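Local coordinates for intergenic-region protein (Escherichia coli CFT073, PDB 2WJ9) that probably counters host DNA restriction as a member of the antirestriction protein family, inhibiting restriction enzymes, at residues 65-70 / 151-156. Numbering follows the deposited sequence.
Sequences GLIPQW and TECYAM
Where the chain breaks between helices 132-151 and 154-168, Cys153 at the N-cap position and the first turn after it receive Ile67 and Pro68 from the loop joining helices 59-64 and 73-84. Ile67 and Pro68 begin a type II beta turn that ends at Trp70. Ile67 makes the closest approach: its CG1 lies 3.8 Å from Ala155 CB, and its CD1 reaches 3.7 Å from Met156 CA. CG1 lies anti to the carbonyl carbon (chi1 -61°), which directs the ethyl branch at the first turn of helix 154-168. Met156, bent at chi2 and chi3, crosses Ile67 at about a right angle and brings CE to 3.9 Å from Ile67 CD1. Pro68 touches with its ring carbon CD, 3.9 Å from Cys153 SG, while Pro68 CB meets Thr151 CG2 more loosely. Within the break, Thr151 OG1 accepts from Cys153 N at 3.2 Å (143°), an ST turn; the same hydroxyl hydrogen-bonds to His147 O, one helical turn back. Cys153 SG is covalently linked to beta-mercaptoethanol, probably from the crystallisation liquor. Ala155 also packs on Tyr154 of the second subunit. Direct contact between the segments is apolar, without hydrogen bonds; Pro68 O, hydrogen-bonded to His147 NE2, implies a polar tie to helix 132-151.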
loop_
_atom_site.group_PDB
_atom_site.type_symbol
_atom_site.label_atom_id
_atom_site.label_comp_id
_atom_site.label_asym_id
_atom_site.label_seq_id
_atom_site.Cartn_x
_atom_site.Cartn_y
_atom_site.Cartn_z
ATOM N N GLY B 65 -2.343 -5.178 16.683
ATOM C CA GLY B 65 -3.219 -4.938 17.843
ATOM C C GLY B 65 -4.237 -3.797 17.753
ATOM O O GLY B 65 -5.109 -3.673 18.620
ATOM N N LEU B 66 -4.120 -2.946 16.738
ATOM C CA LEU B 66 -5.080 -1.860 16.511
ATOM C C LEU B 66 -6.292 -2.309 15.690
ATOM O O LEU B 66 -7.265 -1.564 15.569
ATOM C CB LEU B 66 -4.405 -0.673 15.809
ATOM C CG LEU B 66 -3.293 0.052 16.574
ATOM C CD1 LEU B 66 -2.631 1.098 15.667
ATOM C CD2 LEU B 66 -3.816 0.684 17.846
ATOM N N ILE B 67 -6.239 -3.528 15.153
ATOM C CA ILE B 67 -7.237 -4.019 14.203
ATOM C C ILE B 67 -8.257 -4.908 14.914
ATOM O O ILE B 67 -7.874 -5.812 15.650
ATOM C CB ILE B 67 -6.558 -4.825 13.057
ATOM C CG1 ILE B 67 -5.572 -3.930 12.278
ATOM C CG2 ILE B 67 -7.619 -5.451 12.122
ATOM C CD1 ILE B 67 -4.548 -4.709 11.433
ATOM N N PRO B 68 -9.564 -4.677 14.680
ATOM C CA PRO B 68 -10.557 -5.546 15.319
ATOM C C PRO B 68 -10.348 -7.022 14.984
ATOM O O PRO B 68 -10.041 -7.360 13.842
ATOM C CB PRO B 68 -11.888 -5.041 14.747
ATOM C CG PRO B 68 -11.613 -3.604 14.399
ATOM C CD PRO B 68 -10.208 -3.629 13.865
ATOM N N GLN B 69 -10.488 -7.877 15.991
ATOM C CA GLN B 69 -10.333 -9.333 15.836
ATOM C C GLN B 69 -8.933 -9.798 15.421
ATOM O O GLN B 69 -8.789 -10.832 14.769
ATOM C CB GLN B 69 -11.382 -9.901 14.866
ATOM C CG GLN B 69 -12.803 -9.700 15.327
ATOM C CD GLN B 69 -13.755 -10.576 14.564
ATOM O OE1 GLN B 69 -14.376 -10.137 13.600
ATOM N NE2 GLN B 69 -13.840 -11.836 14.960
ATOM N N TRP B 70 -7.897 -9.074 15.845
ATOM C CA TRP B 70 -6.520 -9.444 15.486
ATOM C C TRP B 70 -6.148 -10.852 15.964
ATOM O O TRP B 70 -5.327 -11.516 15.343
ATOM C CB TRP B 70 -5.473 -8.408 15.962
ATOM C CG TRP B 70 -5.476 -8.109 17.428
ATOM C CD1 TRP B 70 -6.055 -7.032 18.035
ATOM C CD2 TRP B 70 -4.856 -8.875 18.481
ATOM N NE1 TRP B 70 -5.860 -7.092 19.392
ATOM C CE2 TRP B 70 -5.126 -8.209 19.695
ATOM C CE3 TRP B 70 -4.113 -10.061 18.518
ATOM C CZ2 TRP B 70 -4.673 -8.685 20.925
ATOM C CZ3 TRP B 70 -3.675 -10.538 19.742
ATOM C CH2 TRP B 70 -3.962 -9.856 20.929
ATOM N N THR B 151 -13.832 -4.824 8.278
ATOM C CA THR B 151 -13.651 -3.968 9.451
ATOM C C THR B 151 -13.621 -2.474 9.141
ATOM O O THR B 151 -13.834 -1.657 10.036
ATOM C CB THR B 151 -12.333 -4.302 10.185
ATOM O OG1 THR B 151 -11.238 -4.081 9.297
ATOM C CG2 THR B 151 -12.326 -5.750 10.663
ATOM N N GLU B 152 -13.349 -2.120 7.888
ATOM C CA GLU B 152 -13.072 -0.727 7.499
ATOM C C GLU B 152 -11.959 -0.107 8.365
ATOM O O GLU B 152 -11.982 1.089 8.666
ATOM C CB GLU B 152 -14.352 0.126 7.527
ATOM C CG GLU B 152 -15.249 -0.041 6.294
ATOM C CD GLU B 152 -14.743 0.691 5.052
ATOM O OE1 GLU B 152 -13.812 1.525 5.146
ATOM O OE2 GLU B 152 -15.301 0.450 3.965
ATOM N N CYS B 153 -10.984 -0.930 8.742
ATOM C CA CYS B 153 -9.841 -0.491 9.543
ATOM C C CYS B 153 -8.623 -0.261 8.635
ATOM O O CYS B 153 -8.053 -1.206 8.085
ATOM C CB CYS B 153 -9.528 -1.534 10.612
ATOM S SG CYS B 153 -8.226 -1.024 11.727
ATOM N N TYR B 154 -8.215 0.997 8.491
ATOM C CA TYR B 154 -7.135 1.339 7.557
ATOM C C TYR B 154 -5.789 0.701 7.928
ATOM O O TYR B 154 -4.939 0.495 7.066
ATOM C CB TYR B 154 -6.988 2.861 7.417
ATOM C CG TYR B 154 -8.105 3.519 6.632
ATOM C CD1 TYR B 154 -8.052 3.606 5.242
ATOM C CD2 TYR B 154 -9.212 4.061 7.279
ATOM C CE1 TYR B 154 -9.078 4.206 4.515
ATOM C CE2 TYR B 154 -10.243 4.669 6.556
ATOM C CZ TYR B 154 -10.170 4.734 5.175
ATOM O OH TYR B 154 -11.190 5.345 4.460
ATOM N N ALA B 155 -5.591 0.386 9.199
ATOM C CA ALA B 155 -4.389 -0.354 9.608
ATOM C C ALA B 155 -4.304 -1.730 8.918
ATOM O O ALA B 155 -3.216 -2.186 8.585
ATOM C CB ALA B 155 -4.331 -0.507 11.128
ATOM N N MET B 156 -5.448 -2.376 8.686
ATOM C CA MET B 156 -5.470 -3.679 7.991
ATOM C C MET B 156 -5.152 -3.476 6.503
ATOM O O MET B 156 -4.380 -4.254 5.912
ATOM C CB MET B 156 -6.820 -4.387 8.181
ATOM C CG MET B 156 -6.885 -5.821 7.632
ATOM S SD MET B 156 -6.146 -7.152 8.606
ATOM C CE MET B 156 -4.393 -6.998 8.241
#